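PDB 4WOD: taurocyamine kinase, which catalyses the reversible, magnesium-dependent transfer of phosphate between ATP and the guanidino compound taurocyamine, giving N-phosphotaurocyamine and ADP. Local coordinates for residues D245-Q248 / E249-K252; A282-P285 / M286-S289; L327-E331 / L332-T336. The protein carries 4 engineered substitutions. One frame throughout, in Å; residues are numbered along the deposited sequence.

All three contacts are local ones in the first of the two kinase repeats, within its C-terminal catalytic domain, and they follow one another along the chain without touching. Contacts 1 and 3 are the closest pair, with nearest atoms about 7 Å apart; helix 236-251, which carries contact 1, also packs through Leu236 and Tyr240 on the start of helix 331-355 in contact 3. Contact 2, whose nearest atoms are about 14 Å from those of contact 3, meets the later part of the same helix at Glu349. Contact 3 comes closest to the predicted ATP site: the Val335 side chain is about 4 Å from that of Ala278.

Contact 1: residues D245-Q248 / E249-K252; sequences DAIQ and ELSK
Glu249 lays its side chain back along the preceding turn, its CG 3.2 Å from the carbonyl oxygen of Asp245. That same oxygen accepts the backbone N-H of Glu249, with N and O 3.0 Å apart and an N-H...O angle of 159°, and the aliphatic part of the glutamate sits beside this bond. The first torsion puts it there: with chi1 at -65°, CG is anti to the carbonyl carbon and lies beside the backbone N, near Asp245 O. The chain then runs extended, ending with OE2 6.5 Å from OD2 of Asp245. Two like charges at that range would repel only mildly. Next to it, Gln248 extends from the exposed face of the helix.

These are the last turns of helix 236-251 in the catalytic domain, and the i to i+4 pattern carries on with Leu250 N to Ala246 O at 2.8 Å; the Leu250 CG comes within 3.4 Å of the same Ala246 O. Ile247 O is gripped twice by Ser251: backbone N and hydroxyl OG each donate to it at 2.9 Å, from opposite faces of the carbonyl plane. The hydroxyl thereby spends its proton on its own helix.

On the buried side Ile247 CD1 and Leu250 CD1 meet loosely at 4.3 Å. Ile247 continues onto Leu124 and Arg126 of strand 117-126, whereas Leu250 packs on Ala152 and Leu153 of helix 139-154, and Glu249 lies against Leu156 just beyond that helix.

Contact 2: residues A282-P285 / M286-S289; sequences AKIP and MLAS
Ile284 and Leu287 form the tight side of this turn: the isoleucine CD1 rests on the leucine CD2 at 3.7 Å, the two branches crossing at a slant. Ile284 holds CG1 between its backbone N and carbonyl carbon (chi1 57°), with CD1 carried on from there to the leucine methyl. Leu287 answers with CG anti to its own N (chi1 168°), and its CD2 also comes within 4.2 Å of the isoleucine CB.

Beside this pair the Ile284 carbonyl takes the backbone N-H of Ala288, N to O 2.9 Å, with the donor nearly in line with the C=O bond. Ala288 also turns its CB toward the same oxygen, 3.2 Å away, so the methyl lies close against the carbonyl.

The other side is more open. Pro285 is exposed, but its ring lies against Glu349 of helix 331-355. Ser289, also exposed, closes the short, irregular helical turn: its OG donates to Met286 O at 2.7 Å, and its backbone N donates to the same oxygen at 3.2 Å, both from one face of the carbonyl plane. Met286, between the two extremes, leaves the turn to pack on Gln353 of helix 331-355 and on Pro365, which Ser289 touches as well.

Only Ile284 separates strand 277-283 from helix 285-288. Glu349 accepts the first two N-H groups after the proline, its OE2 from Met286 N and its OE1 from Leu287 N. Phe293 of helix 293-299 packs against both Ile284 and Leu287, while Tyr319 of strand 318-323 touches Ile284 and Ala288.

Contact 3: residues L327-E331 / L332-T336; sequences LGLTE and LDAVT
A capping box opens helix 331-355, with Thr330 as its N-cap and Asp333 as the partner three residues on. The Asp333 backbone N donates to Thr330 OG1 at 3.0 Å in a nearly straight bond (170°). In return the Thr330 N donates to Asp333 OD2, also 3.0 Å away, reaching it from 43° above the carboxylate plane. The threonine hydroxyl is placed for this by a chi1 of 66°, which sets OG1 between its own N and carbonyl carbon, where it meets the Asp333 N-H. Regular helical bonding follows at once: Ala334 N to Thr330 O, then Val335 N to Glu331 O, each 2.9 Å.

Leu329, just before the cap, turns toward the helix and covers one flank of the box. Its CB lies 3.5 Å from the Asp333 CB as the two side chains run past each other in opposite directions, and its CD1 reaches the Ala334 CB at 3.8 Å. One turn further along, the hydroxyl OG1 of Thr336 donates to Leu332 O at 2.8 Å. The backbone N of Thr336 bonds to that oxygen too, from the opposite face.

Glu331 faces away from the box and is buried; its carboxylate accepts from Asn98 N and Ser97 OG. Val335 packs on Leu236 and Tyr240 of helix 236-251.

Two N-H groups with no carbonyl of a preceding turn to bond to are here taken by side chains in a reciprocal pair. The carboxylate of Asp333, close to the positive end of the helix dipole, would probably be stabilised in its charged form, and its bond to Thr330 N ties the incoming loop to the first turn.

Contact 1: residues D245-Q248 / E249-K252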
# COMPACT_ATOMS: atom_id res chain seq x y z
N ASP A 245 35.70 -0.20 7.52
CA ASP A 245 37.07 -0.09 8.06
C ASP A 245 37.08 0.50 9.47
O ASP A 245 37.74 -0.04 10.36
CB ASP A 245 37.96 0.77 7.17
CG ASP A 245 38.46 0.02 5.94
OD1 ASP A 245 38.35 -1.22 5.91
OD2 ASP A 245 38.99 0.69 5.02
N ALA A 246 36.31 1.57 9.67
CA ALA A 246 36.30 2.28 10.94
C ALA A 246 35.75 1.43 12.08
O ALA A 246 36.33 1.41 13.18
CB ALA A 246 35.49 3.56 10.83
N ILE A 247 34.65 0.73 11.84
CA ILE A 247 34.02 -0.00 12.94
C ILE A 247 34.89 -1.22 13.31
O ILE A 247 34.98 -1.60 14.48
CB ILE A 247 32.57 -0.42 12.60
CG1 ILE A 247 31.79 -0.76 13.88
CG2 ILE A 247 32.52 -1.55 11.59
CD1 ILE A 247 31.75 0.40 14.89
N GLN A 248 35.54 -1.81 12.32
CA GLN A 248 36.48 -2.88 12.59
C GLN A 248 37.64 -2.36 13.45
O GLN A 248 38.03 -3.01 14.43
CB GLN A 248 36.97 -3.49 11.26
CG GLN A 248 35.82 -4.17 10.49
CD GLN A 248 36.25 -4.82 9.18
OE1 GLN A 248 37.32 -4.53 8.65
NE2 GLN A 248 35.44 -5.74 8.68
N GLU A 249 38.15 -1.18 13.12
CA GLU A 249 39.21 -0.58 13.93
C GLU A 249 38.70 -0.29 15.36
O GLU A 249 39.37 -0.63 16.34
CB GLU A 249 39.74 0.70 13.27
CG GLU A 249 40.45 0.43 11.93
CD GLU A 249 41.36 1.57 11.46
OE1 GLU A 249 41.21 2.72 11.93
OE2 GLU A 249 42.24 1.32 10.60
N LEU A 250 37.52 0.31 15.48
CA LEU A 250 36.97 0.66 16.79
C LEU A 250 36.76 -0.58 17.66
O LEU A 250 36.97 -0.53 18.87
CB LEU A 250 35.65 1.43 16.62
CG LEU A 250 35.80 2.88 16.15
CD1 LEU A 250 34.45 3.58 15.93
CD2 LEU A 250 36.67 3.69 17.10
N SER A 251 36.36 -1.69 17.03
CA SER A 251 36.18 -2.98 17.69
C SER A 251 37.41 -3.45 18.47
O SER A 251 37.30 -4.21 19.41
CB SER A 251 35.81 -4.07 16.68
OG SER A 251 34.48 -3.88 16.25
N LYS A 252 38.59 -3.01 18.05
CA LYS A 252 39.79 -3.41 18.76
C LYS A 252 39.86 -2.75 20.13
O LYS A 252 40.54 -3.25 21.03
CB LYS A 252 41.04 -3.07 17.94
CG LYS A 252 41.08 -3.74 16.59
CD LYS A 252 42.32 -3.33 15.83
CE LYS A 252 42.24 -3.77 14.37
NZ LYS A 252 43.35 -3.21 13.57

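Contact 2: residues A282-P285 / M286-S289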
# COMPACT_ATOMS: atom_id res chain seq x y z
N ALA A 282 17.45 9.98 -3.67
CA ALA A 282 17.34 9.89 -5.12
C ALA A 282 16.13 10.65 -5.63
O ALA A 282 15.10 10.70 -4.96
CB ALA A 282 17.25 8.43 -5.55
N LYS A 283 16.25 11.20 -6.84
CA LYS A 283 15.14 11.83 -7.55
C LYS A 283 14.35 10.81 -8.37
O LYS A 283 14.75 10.46 -9.48
CB LYS A 283 15.63 12.95 -8.47
CG LYS A 283 16.34 14.10 -7.79
CD LYS A 283 17.37 14.71 -8.73
CE LYS A 283 18.72 14.96 -8.04
NZ LYS A 283 19.86 15.01 -9.01
N ILE A 284 13.22 10.37 -7.83
CA ILE A 284 12.37 9.39 -8.51
C ILE A 284 10.89 9.81 -8.53
O ILE A 284 10.01 9.04 -8.12
CB ILE A 284 12.50 8.01 -7.83
CG1 ILE A 284 12.14 8.10 -6.34
CG2 ILE A 284 13.96 7.50 -7.95
CD1 ILE A 284 11.81 6.78 -5.71
N PRO A 285 10.60 11.02 -9.05
CA PRO A 285 9.21 11.52 -9.02
C PRO A 285 8.20 10.64 -9.76
O PRO A 285 7.06 10.54 -9.31
CB PRO A 285 9.33 12.89 -9.71
CG PRO A 285 10.50 12.74 -10.63
CD PRO A 285 11.48 11.91 -9.83
N MET A 286 8.59 10.01 -10.86
CA MET A 286 7.61 9.27 -11.64
C MET A 286 7.31 7.95 -10.98
O MET A 286 6.16 7.54 -10.89
CB MET A 286 8.08 9.08 -13.08
CG MET A 286 6.93 8.86 -14.05
SD MET A 286 7.33 9.42 -15.73
CE MET A 286 7.07 11.17 -15.56
N LEU A 287 8.36 7.29 -10.48
CA LEU A 287 8.20 6.04 -9.73
C LEU A 287 7.39 6.27 -8.46
O LEU A 287 6.53 5.46 -8.11
CB LEU A 287 9.57 5.45 -9.39
CG LEU A 287 9.71 4.29 -8.40
CD1 LEU A 287 9.01 3.01 -8.86
CD2 LEU A 287 11.20 4.04 -8.16
N ALA A 288 7.68 7.37 -7.78
CA ALA A 288 7.03 7.72 -6.52
C ALA A 288 5.54 7.92 -6.70
O ALA A 288 4.76 7.84 -5.73
CB ALA A 288 7.65 8.98 -5.94
N SER A 289 5.13 8.18 -7.93
CA SER A 289 3.74 8.51 -8.23
C SER A 289 2.92 7.27 -8.61
O SER A 289 1.70 7.36 -8.80
CB SER A 289 3.67 9.54 -9.36
OG SER A 289 3.90 8.92 -10.62

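Contact 3: residues L327-E331 / L332-T336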
# COMPACT_ATOMS: atom_id res chain seq x y z
N LEU A 327 17.89 -7.53 10.36
CA LEU A 327 18.11 -8.70 11.19
C LEU A 327 18.02 -9.99 10.38
O LEU A 327 17.13 -10.14 9.55
CB LEU A 327 17.10 -8.71 12.34
CG LEU A 327 17.17 -9.86 13.35
CD1 LEU A 327 18.39 -9.69 14.25
CD2 LEU A 327 15.91 -9.91 14.18
N GLY A 328 18.94 -10.91 10.63
CA GLY A 328 18.90 -12.20 9.97
C GLY A 328 19.71 -12.33 8.70
O GLY A 328 19.53 -13.28 7.94
N LEU A 329 20.59 -11.36 8.46
CA LEU A 329 21.52 -11.40 7.33
C LEU A 329 22.80 -10.69 7.73
O LEU A 329 22.84 -10.01 8.75
CB LEU A 329 20.95 -10.75 6.04
CG LEU A 329 20.15 -9.44 6.03
CD1 LEU A 329 20.78 -8.30 6.82
CD2 LEU A 329 19.96 -8.96 4.60
N THR A 330 23.86 -10.85 6.93
CA THR A 330 25.10 -10.13 7.20
C THR A 330 25.06 -8.70 6.67
O THR A 330 24.16 -8.32 5.90
CB THR A 330 26.32 -10.82 6.58
OG1 THR A 330 26.19 -10.75 5.16
CG2 THR A 330 26.41 -12.25 7.02
N GLU A 331 26.06 -7.92 7.06
CA GLU A 331 26.21 -6.55 6.58
C GLU A 331 26.36 -6.55 5.06
O GLU A 331 25.76 -5.72 4.37
CB GLU A 331 27.42 -5.88 7.25
CG GLU A 331 27.26 -5.62 8.75
CD GLU A 331 27.62 -6.82 9.64
OE1 GLU A 331 27.73 -7.99 9.16
OE2 GLU A 331 27.78 -6.57 10.86
N LEU A 332 27.14 -7.50 4.56
CA LEU A 332 27.33 -7.66 3.13
C LEU A 332 25.99 -7.98 2.45
O LEU A 332 25.66 -7.36 1.45
CB LEU A 332 28.36 -8.75 2.83
CG LEU A 332 28.65 -8.95 1.34
CD1 LEU A 332 29.09 -7.64 0.68
CD2 LEU A 332 29.72 -10.02 1.17
N ASP A 333 25.22 -8.92 3.02
CA ASP A 333 23.88 -9.20 2.50
C ASP A 333 23.03 -7.94 2.44
O ASP A 333 22.34 -7.71 1.45
CB ASP A 333 23.14 -10.25 3.34
CG ASP A 333 23.81 -11.61 3.35
OD1 ASP A 333 24.56 -11.96 2.42
OD2 ASP A 333 23.57 -12.34 4.33
N ALA A 334 23.08 -7.13 3.51
CA ALA A 334 22.25 -5.93 3.62
C ALA A 334 22.63 -4.84 2.61
O ALA A 334 21.76 -4.26 1.96
CB ALA A 334 22.30 -5.35 5.04
N VAL A 335 23.92 -4.54 2.47
CA VAL A 335 24.30 -3.51 1.52
C VAL A 335 24.08 -4.02 0.08
O VAL A 335 23.77 -3.23 -0.82
CB VAL A 335 25.77 -3.02 1.75
CG1 VAL A 335 26.78 -4.08 1.33
CG2 VAL A 335 26.03 -1.74 1.01
N THR A 336 24.21 -5.32 -0.14
CA THR A 336 23.90 -5.91 -1.45
C THR A 336 22.39 -5.78 -1.75
O THR A 336 21.99 -5.35 -2.83
CB THR A 336 24.32 -7.38 -1.53
OG1 THR A 336 25.74 -7.48 -1.34
CG2 THR A 336 23.93 -7.98 -2.88